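Long-range contacts in thermosome subunit (Methanococcoides burtonii, PDB 3AQ1), which probably uses ATP binding and hydrolysis to help unfolded proteins fold, as group II chaperonins of the TCP-1 family do: residues A[104-109]-A[125-129]; A[128-132]-A[345-350]; A[131-137]-A[145-151]; A[354-360]-A[445-450]; A[367-372]-A[421-426]. All coordinates share one frame; numbering follows the deposited sequence.

Interaction 1: A[104-109]-A[125-129]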
# COMPACT_ATOMS: atom_id res chain seq x y z
N LEU A 104 8.99 2.49 -12.28
CA LEU A 104 8.31 2.83 -11.04
C LEU A 104 7.40 4.05 -11.24
O LEU A 104 6.28 4.08 -10.75
CB LEU A 104 9.31 3.11 -9.93
CG LEU A 104 10.03 1.92 -9.32
CD1 LEU A 104 11.17 2.40 -8.42
CD2 LEU A 104 9.04 1.06 -8.56
N ILE A 105 7.91 5.04 -11.96
CA ILE A 105 7.12 6.22 -12.29
C ILE A 105 5.95 5.89 -13.21
O ILE A 105 4.88 6.49 -13.12
CB ILE A 105 7.98 7.28 -12.95
CG1 ILE A 105 8.74 8.03 -11.87
CG2 ILE A 105 7.12 8.22 -13.77
CD1 ILE A 105 9.21 9.39 -12.28
N LYS A 106 6.16 4.92 -14.10
CA LYS A 106 5.09 4.41 -14.96
C LYS A 106 4.05 3.67 -14.12
O LYS A 106 2.84 3.86 -14.31
CB LYS A 106 5.65 3.49 -16.04
CG LYS A 106 4.76 3.31 -17.25
CD LYS A 106 5.09 2.00 -17.97
CE LYS A 106 5.27 2.17 -19.46
NZ LYS A 106 4.01 2.52 -20.16
N ILE A 107 4.51 2.82 -13.20
CA ILE A 107 3.63 2.09 -12.30
C ILE A 107 2.77 3.05 -11.47
O ILE A 107 1.54 2.98 -11.50
CB ILE A 107 4.42 1.10 -11.42
CG1 ILE A 107 4.82 -0.11 -12.26
CG2 ILE A 107 3.62 0.63 -10.20
CD1 ILE A 107 5.65 -1.12 -11.52
N ALA A 108 3.41 3.97 -10.75
CA ALA A 108 2.70 4.97 -9.97
C ALA A 108 1.68 5.75 -10.80
O ALA A 108 0.58 6.03 -10.34
CB ALA A 108 3.68 5.94 -9.29
N GLY A 109 2.05 6.09 -12.03
CA GLY A 109 1.13 6.73 -12.96
C GLY A 109 -0.23 6.05 -13.04
O GLY A 109 -1.26 6.72 -13.13
N SER A 125 3.73 11.45 -9.78
CA SER A 125 4.40 10.17 -9.95
C SER A 125 5.83 10.23 -9.42
O SER A 125 6.28 9.33 -8.70
CB SER A 125 4.40 9.77 -11.43
OG SER A 125 3.09 9.51 -11.87
N ALA A 126 6.52 11.29 -9.79
CA ALA A 126 7.86 11.56 -9.30
C ALA A 126 7.88 11.61 -7.77
O ALA A 126 8.77 11.05 -7.13
CB ALA A 126 8.36 12.87 -9.87
N LEU A 127 6.90 12.28 -7.21
CA LEU A 127 6.83 12.45 -5.77
C LEU A 127 6.60 11.10 -5.11
O LEU A 127 7.27 10.76 -4.14
CB LEU A 127 5.73 13.46 -5.42
CG LEU A 127 5.55 13.82 -3.96
CD1 LEU A 127 6.90 14.14 -3.37
CD2 LEU A 127 4.60 15.00 -3.84
N THR A 128 5.65 10.33 -5.65
CA THR A 128 5.40 8.98 -5.15
C THR A 128 6.67 8.12 -5.09
O THR A 128 6.95 7.48 -4.09
CB THR A 128 4.42 8.22 -6.03
OG1 THR A 128 3.17 8.90 -6.06
CG2 THR A 128 4.22 6.84 -5.46
N VAL A 129 7.41 8.12 -6.19
CA VAL A 129 8.57 7.25 -6.34
C VAL A 129 9.72 7.66 -5.40
O VAL A 129 10.40 6.81 -4.81
CB VAL A 129 9.02 7.18 -7.83
CG1 VAL A 129 10.38 6.53 -7.98
CG2 VAL A 129 7.99 6.42 -8.65
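Val129 reaches from helix 121-132 into the notch between Leu104 and Ile105 of helix 101-109. The axes of the two short helical segments approach to 8.6 Å and run at 113° to each other, so a few residues near the crossing do all the work, and the apolar packing is centred on this one valine. Its torsion (chi1 168°) sets CG1 opposite the backbone N and turns CG2 toward the other helix, where CG2 lies 3.7 Å from Ile105 CG1 and 3.8 Å from Leu104 CB. The valine and isoleucine side chains cross at about a right angle. Farther out, Ile105 CD1 rests against the backbone of Ala126, 3.9 Å from Ala126 CA; a methyl group is all that Ala126 adds there. Small residues let the helices close up: Ala108 CB meets Thr128 CG2 at 4.0 Å, and Gly109 offers bare backbone to Ser125, whose OG stands 3.6 Å from Gly109 CA.

No hydrogen bond joins the two segments. The hydroxyls at the interface are satisfied within their own helix, Ser125 OG by the carbonyl of Lys121 and Thr128 OG1 by that of Leu124. Serine and threonine thereby suit a buried helix face, since each can turn its carbon atoms to the neighbour while its oxygen is bonded to the preceding turn.

Around this crossing, helix 332-355 closes one flank, with Val349 on Ala108, Val352 on Ile107 and both Leu342 and Ala345 on Thr128, while Ile96 lies against Leu104 and Ile107.

Interaction 2: A[128-132]-A[345-350]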
# COMPACT_ATOMS: atom_id res chain seq x y z
N THR A 128 5.65 10.33 -5.65
CA THR A 128 5.40 8.98 -5.15
C THR A 128 6.67 8.12 -5.09
O THR A 128 6.95 7.48 -4.09
CB THR A 128 4.42 8.22 -6.03
OG1 THR A 128 3.17 8.90 -6.06
CG2 THR A 128 4.22 6.84 -5.46
N VAL A 129 7.41 8.12 -6.19
CA VAL A 129 8.57 7.25 -6.34
C VAL A 129 9.72 7.66 -5.40
O VAL A 129 10.40 6.81 -4.81
CB VAL A 129 9.02 7.18 -7.83
CG1 VAL A 129 10.38 6.53 -7.98
CG2 VAL A 129 7.99 6.42 -8.65
N LYS A 130 9.90 8.96 -5.23
CA LYS A 130 10.93 9.49 -4.36
C LYS A 130 10.64 9.22 -2.88
O LYS A 130 11.56 9.03 -2.08
CB LYS A 130 11.06 10.98 -4.62
CG LYS A 130 12.03 11.71 -3.75
CD LYS A 130 12.20 13.13 -4.25
CE LYS A 130 13.10 13.96 -3.35
NZ LYS A 130 13.13 15.39 -3.80
N ALA A 131 9.36 9.21 -2.51
CA ALA A 131 8.93 8.92 -1.15
C ALA A 131 9.09 7.44 -0.86
O ALA A 131 9.73 7.05 0.12
CB ALA A 131 7.48 9.35 -0.96
N VAL A 132 8.51 6.61 -1.73
CA VAL A 132 8.59 5.17 -1.57
C VAL A 132 10.03 4.71 -1.55
O VAL A 132 10.45 4.03 -0.62
CB VAL A 132 7.83 4.42 -2.68
CG1 VAL A 132 8.30 2.99 -2.77
CG2 VAL A 132 6.35 4.46 -2.38
N ALA A 345 -1.11 5.66 -5.22
CA ALA A 345 0.15 5.43 -5.93
C ALA A 345 1.24 4.89 -5.01
O ALA A 345 1.97 3.99 -5.39
CB ALA A 345 0.61 6.69 -6.63
N LEU A 346 1.35 5.45 -3.81
CA LEU A 346 2.33 4.99 -2.84
C LEU A 346 2.18 3.48 -2.63
O LEU A 346 3.15 2.74 -2.74
CB LEU A 346 2.20 5.75 -1.50
CG LEU A 346 2.73 7.18 -1.46
CD1 LEU A 346 2.18 7.96 -0.29
CD2 LEU A 346 4.24 7.24 -1.47
N HIS A 347 0.96 3.04 -2.35
CA HIS A 347 0.65 1.62 -2.14
C HIS A 347 0.99 0.73 -3.32
O HIS A 347 1.67 -0.28 -3.14
CB HIS A 347 -0.82 1.44 -1.73
CG HIS A 347 -1.08 1.80 -0.30
ND1 HIS A 347 -1.10 0.87 0.71
CD2 HIS A 347 -1.32 3.00 0.29
CE1 HIS A 347 -1.36 1.47 1.86
NE2 HIS A 347 -1.49 2.77 1.63
N VAL A 348 0.51 1.08 -4.51
CA VAL A 348 0.79 0.29 -5.70
C VAL A 348 2.30 0.13 -5.90
O VAL A 348 2.80 -0.97 -6.11
CB VAL A 348 0.16 0.89 -6.99
CG1 VAL A 348 0.37 -0.05 -8.14
CG2 VAL A 348 -1.31 1.14 -6.79
N VAL A 349 3.02 1.23 -5.85
CA VAL A 349 4.47 1.16 -5.97
C VAL A 349 5.13 0.33 -4.85
O VAL A 349 6.02 -0.49 -5.11
CB VAL A 349 5.07 2.56 -6.05
CG1 VAL A 349 6.59 2.48 -6.19
CG2 VAL A 349 4.45 3.30 -7.22
N GLY A 350 4.68 0.52 -3.62
CA GLY A 350 5.15 -0.29 -2.51
C GLY A 350 4.96 -1.77 -2.78
O GLY A 350 5.90 -2.56 -2.70
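Leu346 and Val132 lie alongside each other, pointing opposite ways, with Leu346 CD2 3.6 Å from Val132 CG2. The leucine's bond from CA to CB does not aim at the other helix; its CG lies beside the backbone N, opposite the carbonyl carbon (chi1 -75°), and from there the CD2 branch reaches across. The same methyl also meets Ala131 CB at 3.9 Å, the small alanine presenting only its CB to it. A second apolar pair forms on the next turn, Val132 CG1 against Val349 CG1 at 3.9 Å, so the two branches of one valine serve two partners.

The segments belong to helices 121-132 and 332-355; the axes of 128-132 and 345-350 are inclined at 59° and approach to 9.4 Å. These helices probably belong to the intermediate domain, which in group II chaperonins links the equatorial and apical domains, and every touching residue here is buried, as befits a domain core.

The remaining contacts involve a polar side chain. Thr128 turns its methyl CG2 onto the backbone of the other helix, 3.6 Å from Leu346 N, and onto Val349 CG2. Its hydroxyl, already bonded to Leu124 within its own helix, lies against the small Ala345, with OG1 3.4 Å from Ala345 CB. Strand 151-157 continues the apolar surface through Ile151, which touches both Ala131 and Leu346.

Interaction 3: A[131-137]-A[145-151]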
# COMPACT_ATOMS: atom_id res chain seq x y z
N ALA A 131 9.36 9.21 -2.51
CA ALA A 131 8.93 8.92 -1.15
C ALA A 131 9.09 7.44 -0.86
O ALA A 131 9.73 7.05 0.12
CB ALA A 131 7.48 9.35 -0.96
N VAL A 132 8.51 6.61 -1.73
CA VAL A 132 8.59 5.17 -1.57
C VAL A 132 10.03 4.71 -1.55
O VAL A 132 10.45 4.03 -0.62
CB VAL A 132 7.83 4.42 -2.68
CG1 VAL A 132 8.30 2.99 -2.77
CG2 VAL A 132 6.35 4.46 -2.38
N ARG A 133 10.81 5.09 -2.56
CA ARG A 133 12.22 4.73 -2.62
C ARG A 133 12.99 5.04 -1.35
O ARG A 133 14.06 4.48 -1.13
CB ARG A 133 12.93 5.40 -3.81
CG ARG A 133 12.78 4.64 -5.10
CD ARG A 133 13.38 5.40 -6.25
NE ARG A 133 14.83 5.54 -6.11
CZ ARG A 133 15.64 5.69 -7.15
NH1 ARG A 133 15.15 5.71 -8.39
NH2 ARG A 133 16.95 5.81 -6.96
N SER A 134 12.46 5.93 -0.52
CA SER A 134 13.22 6.42 0.61
C SER A 134 12.82 5.75 1.92
O SER A 134 13.41 6.01 2.96
CB SER A 134 13.13 7.95 0.70
OG SER A 134 12.28 8.39 1.74
N ILE A 135 11.83 4.87 1.86
CA ILE A 135 11.46 4.05 3.01
C ILE A 135 11.61 2.56 2.71
O ILE A 135 11.11 1.72 3.48
CB ILE A 135 10.01 4.32 3.46
CG1 ILE A 135 9.02 3.90 2.37
CG2 ILE A 135 9.83 5.77 3.83
CD1 ILE A 135 7.70 3.48 2.91
N VAL A 136 12.26 2.22 1.60
CA VAL A 136 12.53 0.81 1.27
C VAL A 136 13.48 0.14 2.26
O VAL A 136 14.62 0.58 2.44
CB VAL A 136 13.15 0.66 -0.14
CG1 VAL A 136 13.49 -0.81 -0.40
CG2 VAL A 136 12.19 1.18 -1.20
N GLU A 137 13.02 -0.94 2.89
CA GLU A 137 13.83 -1.66 3.87
C GLU A 137 14.38 -2.95 3.27
O GLU A 137 13.71 -3.63 2.50
CB GLU A 137 13.02 -1.97 5.14
CG GLU A 137 12.72 -0.73 5.99
CD GLU A 137 11.74 -1.00 7.13
OE1 GLU A 137 10.58 -1.40 6.86
OE2 GLU A 137 12.11 -0.77 8.30
N VAL A 145 8.40 -2.59 1.96
CA VAL A 145 8.00 -1.18 1.90
C VAL A 145 6.78 -0.88 2.77
O VAL A 145 5.65 -1.10 2.36
CB VAL A 145 7.69 -0.73 0.47
CG1 VAL A 145 7.23 0.71 0.47
CG2 VAL A 145 8.91 -0.89 -0.43
N ASN A 146 7.01 -0.38 3.98
CA ASN A 146 5.91 -0.13 4.91
C ASN A 146 5.29 1.26 4.77
O ASN A 146 5.63 2.18 5.50
CB ASN A 146 6.33 -0.38 6.35
CG ASN A 146 5.18 -0.19 7.34
OD1 ASN A 146 4.08 0.24 6.95
ND2 ASN A 146 5.44 -0.49 8.61
N VAL A 147 4.35 1.40 3.85
CA VAL A 147 3.73 2.69 3.58
C VAL A 147 2.82 3.20 4.71
O VAL A 147 2.86 4.37 5.06
CB VAL A 147 3.01 2.67 2.22
CG1 VAL A 147 2.44 4.04 1.87
CG2 VAL A 147 3.99 2.21 1.14
N LEU A 148 2.03 2.32 5.32
CA LEU A 148 1.13 2.73 6.39
C LEU A 148 1.82 3.47 7.55
O LEU A 148 1.31 4.48 8.03
CB LEU A 148 0.35 1.52 6.94
CG LEU A 148 -0.40 0.68 5.90
CD1 LEU A 148 -0.92 -0.62 6.49
CD2 LEU A 148 -1.54 1.47 5.24
N GLU A 149 2.97 2.97 7.98
CA GLU A 149 3.67 3.49 9.16
C GLU A 149 4.83 4.44 8.82
O GLU A 149 5.13 5.37 9.58
CB GLU A 149 4.23 2.33 9.99
CG GLU A 149 3.18 1.37 10.56
CD GLU A 149 3.80 0.24 11.37
OE1 GLU A 149 5.01 0.29 11.66
OE2 GLU A 149 3.06 -0.70 11.73
N ASN A 150 5.50 4.18 7.71
CA ASN A 150 6.67 4.96 7.33
C ASN A 150 6.39 6.19 6.47
O ASN A 150 7.28 7.00 6.26
CB ASN A 150 7.69 4.06 6.65
CG ASN A 150 8.49 3.24 7.64
OD1 ASN A 150 8.68 3.65 8.78
ND2 ASN A 150 8.97 2.08 7.21
N ILE A 151 5.17 6.35 5.97
CA ILE A 151 4.83 7.59 5.28
C ILE A 151 3.59 8.27 5.85
O ILE A 151 2.54 7.67 5.98
CB ILE A 151 4.72 7.40 3.77
CG1 ILE A 151 6.08 6.97 3.22
CG2 ILE A 151 4.25 8.69 3.10
CD1 ILE A 151 6.13 6.82 1.73
O HOH W 1 9.38 0.39 5.11
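Ile135 is the bump of this contact, and the hollow that takes it is lined by Val145, Asn146, Asn150 and Ile151. Its CG1 sits between the backbone N and the carbonyl carbon (chi1 64°), which sends CD1 into the hollow, 3.7 Å from Val145 CG1 on one wall and 3.9 Å from Ile151 CG1 on another. The side chain crosses both partners at about a right angle. The floor is partly backbone: CD1 lies 3.6 Å from Asn146 O, while the other branch, CG2, lies 3.7 Å from Asn150 O. A branched aliphatic residue thus fills two recesses at once. Beside it, Ile151 pushes CD1 toward Ala131, where the bare CB leaves room, and Val136 CG2 meets Val145 CG2 at 4.0 Å. Between these pairs the chain turns back through a type I turn from Val132 to Ile135, with helix 147-150 following on the other side. Asn146 caps that helix, its OD1 accepting from Glu149 N.

Beside the isoleucine a water molecule replaces direct polar bonds. It donates to Ile135 O and, at 2.8 Å, to Glu137 OE1, and accepts from Asn146 N and, at 2.7 Å, from Asn150 ND2. These four bonds use its full capacity, which implies that the water is probably an integral part of the contact; with both its donations spent on Ile135 and Glu137, it is consistent with the Asn150 amide turning ND2 toward it.

Interaction 4: A[354-360]-A[445-450]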
# COMPACT_ATOMS: atom_id res chain seq x y z
N GLU A 354 7.78 -4.69 -3.43
CA GLU A 354 7.83 -5.89 -2.60
C GLU A 354 7.79 -7.17 -3.45
O GLU A 354 8.67 -8.03 -3.30
CB GLU A 354 6.73 -5.87 -1.54
CG GLU A 354 7.03 -4.93 -0.39
CD GLU A 354 5.92 -4.87 0.64
OE1 GLU A 354 4.73 -5.06 0.28
OE2 GLU A 354 6.23 -4.61 1.83
N ASP A 355 6.79 -7.30 -4.32
CA ASP A 355 6.68 -8.46 -5.21
C ASP A 355 7.94 -8.63 -6.04
O ASP A 355 8.35 -9.75 -6.33
CB ASP A 355 5.49 -8.33 -6.18
CG ASP A 355 4.13 -8.45 -5.50
OD1 ASP A 355 4.04 -8.95 -4.35
OD2 ASP A 355 3.13 -8.03 -6.14
N GLY A 356 8.55 -7.51 -6.44
CA GLY A 356 9.68 -7.53 -7.34
C GLY A 356 9.26 -7.79 -8.78
O GLY A 356 10.09 -7.83 -9.69
N LYS A 357 7.95 -7.96 -8.98
CA LYS A 357 7.40 -8.31 -10.28
C LYS A 357 6.02 -7.71 -10.47
O LYS A 357 5.28 -7.52 -9.50
CB LYS A 357 7.35 -9.84 -10.44
CG LYS A 357 8.46 -10.57 -9.67
CD LYS A 357 8.89 -11.87 -10.34
CE LYS A 357 9.69 -12.75 -9.40
NZ LYS A 357 8.85 -13.28 -8.29
N VAL A 358 5.69 -7.38 -11.71
CA VAL A 358 4.32 -7.00 -12.05
C VAL A 358 3.83 -7.82 -13.23
O VAL A 358 4.63 -8.33 -14.02
CB VAL A 358 4.20 -5.53 -12.44
CG1 VAL A 358 4.82 -4.66 -11.39
CG2 VAL A 358 4.87 -5.30 -13.78
N VAL A 359 2.51 -7.93 -13.32
CA VAL A 359 1.83 -8.57 -14.43
C VAL A 359 1.18 -7.46 -15.22
O VAL A 359 0.90 -6.40 -14.66
CB VAL A 359 0.72 -9.51 -13.92
CG1 VAL A 359 -0.01 -10.15 -15.08
CG2 VAL A 359 1.29 -10.56 -13.02
N VAL A 360 0.95 -7.66 -16.51
CA VAL A 360 0.13 -6.70 -17.24
C VAL A 360 -1.27 -7.26 -17.40
O VAL A 360 -1.46 -8.46 -17.27
CB VAL A 360 0.71 -6.35 -18.60
CG1 VAL A 360 1.80 -5.32 -18.42
CG2 VAL A 360 1.24 -7.61 -19.28
N VAL A 445 -1.56 -0.70 -18.31
CA VAL A 445 -2.51 -1.52 -17.59
C VAL A 445 -1.76 -2.57 -16.80
O VAL A 445 -1.64 -3.71 -17.22
CB VAL A 445 -3.53 -2.19 -18.54
CG1 VAL A 445 -4.61 -2.85 -17.73
CG2 VAL A 445 -4.13 -1.16 -19.49
N ILE A 446 -1.25 -2.16 -15.63
CA ILE A 446 -0.45 -3.04 -14.78
C ILE A 446 -1.26 -3.60 -13.60
O ILE A 446 -2.10 -2.92 -13.01
CB ILE A 446 0.77 -2.30 -14.22
CG1 ILE A 446 1.27 -1.27 -15.22
CG2 ILE A 446 1.89 -3.29 -13.92
CD1 ILE A 446 1.90 -1.86 -16.43
N GLU A 447 -0.99 -4.86 -13.27
CA GLU A 447 -1.58 -5.51 -12.10
C GLU A 447 -0.47 -6.14 -11.25
O GLU A 447 0.49 -6.70 -11.79
CB GLU A 447 -2.62 -6.56 -12.51
CG GLU A 447 -3.90 -6.02 -13.14
CD GLU A 447 -4.77 -7.12 -13.78
OE1 GLU A 447 -4.29 -8.27 -13.92
OE2 GLU A 447 -5.92 -6.83 -14.15
N PRO A 448 -0.59 -6.04 -9.93
CA PRO A 448 0.48 -6.56 -9.07
C PRO A 448 0.45 -8.08 -9.08
O PRO A 448 -0.64 -8.66 -9.06
CB PRO A 448 0.08 -6.06 -7.68
CG PRO A 448 -1.07 -5.12 -7.89
CD PRO A 448 -1.73 -5.54 -9.15
N LEU A 449 1.62 -8.72 -9.11
CA LEU A 449 1.67 -10.18 -9.05
C LEU A 449 0.86 -10.76 -7.89
O LEU A 449 0.11 -11.72 -8.08
CB LEU A 449 3.12 -10.67 -8.96
CG LEU A 449 3.24 -12.20 -8.98
CD1 LEU A 449 2.72 -12.75 -10.29
CD2 LEU A 449 4.66 -12.65 -8.77
N ARG A 450 0.99 -10.20 -6.70
CA ARG A 450 0.34 -10.79 -5.53
C ARG A 450 -1.19 -10.88 -5.67
O ARG A 450 -1.81 -11.84 -5.23
CB ARG A 450 0.75 -10.09 -4.22
CG ARG A 450 -0.07 -8.86 -3.86
CD ARG A 450 0.34 -8.30 -2.49
NE ARG A 450 1.78 -8.36 -2.30
CZ ARG A 450 2.46 -7.53 -1.51
NH1 ARG A 450 1.82 -6.60 -0.83
NH2 ARG A 450 3.77 -7.64 -1.40
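Strands 357-360 and 446-448 pair antiparallel in a small three-stranded sheet, whose third member, 94-95, flanks 357-360 on its other edge. The short strands are markedly twisted, 133° between their directions. Val359 and Glu447 form the hydrogen-bonded pair: Glu447 N reaches Val359 O at 2.8 Å, and Val359 N returns the bond to Glu447 O at 2.8 Å. As the chaperonin fold places it, this sheet probably lies where the intermediate domain joins the equatorial one.

Valines and an isoleucine, beta-branched and at ease in extended chain, clothe the strands. Val360 CG1 packs on Ile446 CD1, while Ile446 CG2 comes to Val358 CB. On the face of Val359 and Glu447, Val359 CG2 meets Leu449 CD1 at 3.8 Å, the two side chains crossing at about a right angle.

Just before strand 357-360, the acidic residues closing helix 332-355 grip the start of helix 449-467, just after strand 446-448. Asp355 OD2 accepts from Arg450 N at 3.1 Å, from above the carboxylate plane; a negative charge beside the first amides of a helix is probably favourable there. The arginine chain bends at chi3 (40°), bringing its guanidinium to both carboxylates in a salt-bridge network. Its NE reaches Asp355 OD1 at 3.1 Å, though by a weak bond. Glu354, whose OE2 accepts from Val145 N, presents OE1 at the guanidinium edge, 3.2 Å from Arg450 NH2 and only 8° out of the guanidinium plane.

Interaction 5: A[367-372]-A[421-426]; sequences VELSLR and HEKGNK
Val367 opens the contact by laying CG1 over one face of the His421 ring, a CH-pi contact 3.8 Å from the centroid. The methyl is displaced toward the rim, and the opposite face is covered by Asn425 O, so the imidazole is sandwiched. Next comes Glu368, its CG anti to the backbone N and the chain then bent at chi2 (61°), which brings OE1 to the ring edge. There His421 ND1 donates to it in a fairly straight hydrogen bond; the modelled separation is implausibly short and doubtful in detail. Since NE2 bonds to the carbonyl of Ala428, the ring may carry a proton on each nitrogen, probably aided by the carboxylate. Leu371, one turn on, sets CD1 4.4 Å from Glu422 CG, using only the aliphatic part of that exposed glutamate. Arg372 holds Glu368 from the other side: in a salt bridge, its NE donates to the anti lone pair of Glu368 OE2 at 2.7 Å. Its NH2 lies 3.8 Å from Lys426 NZ, and the nearby Glu368 carboxylate probably offsets both charges.

Helix 410-422 ends here in a Schellman motif, with Gly424 at positive phi, and the arrangement is a His-carboxylate hydrogen bond tying that end to helix 364-378, within what is probably the helical equatorial domain.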
# COMPACT_ATOMS: atom_id res chain seq x y z
N VAL A 367 -4.63 -15.61 -20.63
CA VAL A 367 -4.40 -16.22 -21.93
C VAL A 367 -3.05 -16.95 -21.99
O VAL A 367 -2.99 -18.11 -22.42
CB VAL A 367 -4.46 -15.14 -23.01
CG1 VAL A 367 -4.02 -15.67 -24.37
CG2 VAL A 367 -5.85 -14.56 -23.05
N GLU A 368 -1.98 -16.28 -21.55
CA GLU A 368 -0.67 -16.92 -21.42
C GLU A 368 -0.73 -18.14 -20.49
O GLU A 368 -0.29 -19.23 -20.86
CB GLU A 368 0.39 -15.93 -20.92
CG GLU A 368 1.82 -16.36 -21.21
CD GLU A 368 2.08 -16.50 -22.71
OE1 GLU A 368 1.49 -15.73 -23.49
OE2 GLU A 368 2.88 -17.38 -23.11
N LEU A 369 -1.26 -17.97 -19.29
CA LEU A 369 -1.43 -19.09 -18.38
C LEU A 369 -2.20 -20.21 -19.04
O LEU A 369 -1.75 -21.35 -19.05
CB LEU A 369 -2.14 -18.66 -17.10
CG LEU A 369 -1.23 -17.88 -16.17
CD1 LEU A 369 -1.99 -17.42 -14.96
CD2 LEU A 369 -0.08 -18.76 -15.78
N SER A 370 -3.36 -19.88 -19.60
CA SER A 370 -4.21 -20.89 -20.24
C SER A 370 -3.46 -21.66 -21.31
O SER A 370 -3.52 -22.89 -21.37
CB SER A 370 -5.43 -20.24 -20.85
OG SER A 370 -6.15 -21.18 -21.64
N LEU A 371 -2.76 -20.93 -22.17
CA LEU A 371 -2.00 -21.56 -23.23
C LEU A 371 -0.93 -22.50 -22.68
O LEU A 371 -0.87 -23.67 -23.04
CB LEU A 371 -1.36 -20.50 -24.12
CG LEU A 371 -0.35 -21.04 -25.14
CD1 LEU A 371 -1.09 -21.73 -26.28
CD2 LEU A 371 0.54 -19.93 -25.66
N ARG A 372 -0.08 -21.99 -21.79
CA ARG A 372 1.02 -22.78 -21.26
C ARG A 372 0.54 -23.88 -20.34
O ARG A 372 1.27 -24.82 -20.06
CB ARG A 372 1.99 -21.90 -20.50
CG ARG A 372 2.72 -20.93 -21.38
CD ARG A 372 3.36 -19.87 -20.51
NE ARG A 372 4.13 -18.91 -21.30
CZ ARG A 372 5.45 -18.89 -21.35
NH1 ARG A 372 6.15 -19.76 -20.63
NH2 ARG A 372 6.07 -17.99 -22.09
N HIS A 421 -0.59 -14.34 -28.61
CA HIS A 421 0.14 -15.09 -27.59
C HIS A 421 0.88 -16.31 -28.14
O HIS A 421 2.06 -16.51 -27.81
CB HIS A 421 -0.78 -15.43 -26.42
CG HIS A 421 -0.91 -14.32 -25.44
ND1 HIS A 421 -0.25 -14.31 -24.23
CD2 HIS A 421 -1.59 -13.15 -25.50
CE1 HIS A 421 -0.53 -13.20 -23.59
NE2 HIS A 421 -1.34 -12.47 -24.34
N GLU A 422 0.20 -17.10 -28.97
CA GLU A 422 0.83 -18.21 -29.67
C GLU A 422 2.10 -17.74 -30.38
O GLU A 422 3.06 -18.49 -30.50
CB GLU A 422 -0.13 -18.83 -30.69
CG GLU A 422 -1.26 -19.65 -30.10
CD GLU A 422 -2.35 -19.98 -31.12
OE1 GLU A 422 -2.20 -19.65 -32.33
OE2 GLU A 422 -3.37 -20.57 -30.69
N LYS A 423 2.08 -16.50 -30.84
CA LYS A 423 3.21 -15.94 -31.59
C LYS A 423 4.23 -15.22 -30.71
O LYS A 423 5.18 -14.62 -31.22
CB LYS A 423 2.71 -15.03 -32.72
CG LYS A 423 1.98 -15.76 -33.86
CD LYS A 423 1.46 -14.78 -34.91
CE LYS A 423 0.89 -15.48 -36.13
NZ LYS A 423 -0.35 -16.23 -35.82
N GLY A 424 4.04 -15.26 -29.39
CA GLY A 424 5.07 -14.83 -28.45
C GLY A 424 4.95 -13.44 -27.84
O GLY A 424 5.90 -12.95 -27.24
N ASN A 425 3.80 -12.80 -28.01
CA ASN A 425 3.56 -11.52 -27.34
C ASN A 425 2.93 -11.74 -25.98
O ASN A 425 1.73 -11.99 -25.89
CB ASN A 425 2.66 -10.62 -28.17
CG ASN A 425 3.30 -10.19 -29.47
OD1 ASN A 425 2.72 -9.42 -30.23
ND2 ASN A 425 4.50 -10.70 -29.73
N LYS A 426 3.74 -11.66 -24.92
CA LYS A 426 3.26 -11.93 -23.57
C LYS A 426 2.31 -10.84 -23.09
O LYS A 426 1.38 -11.10 -22.32
CB LYS A 426 4.44 -12.08 -22.59
CG LYS A 426 5.53 -13.03 -23.05
CD LYS A 426 6.53 -13.34 -21.94
CE LYS A 426 7.61 -14.32 -22.43
NZ LYS A 426 8.33 -15.02 -21.32

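How the interactions relate
Interactions 1, 2 and 3 form one cluster along helix 121-132, their successive centres only 6 and 8 Å apart: interactions 1 and 2 share Thr128 and Val129, interactions 2 and 3 share Ala131 and Val132. Helix 332-355 runs from interaction 2 to interaction 4, about 14 Å away between centres, and leads into strand 357-360. Interaction 4 touches interaction 1 through Ile107 and Val358, and interaction 3 through Glu354 and Val145. Interaction 5 lies about 17 Å from interaction 4 between centres, on helix 364-378, which follows that strand. Along the chain, both segments of interaction 5 lie between the two segments of interaction 4. The series probably passes from intermediate to equatorial domain, joining parts distant in sequence.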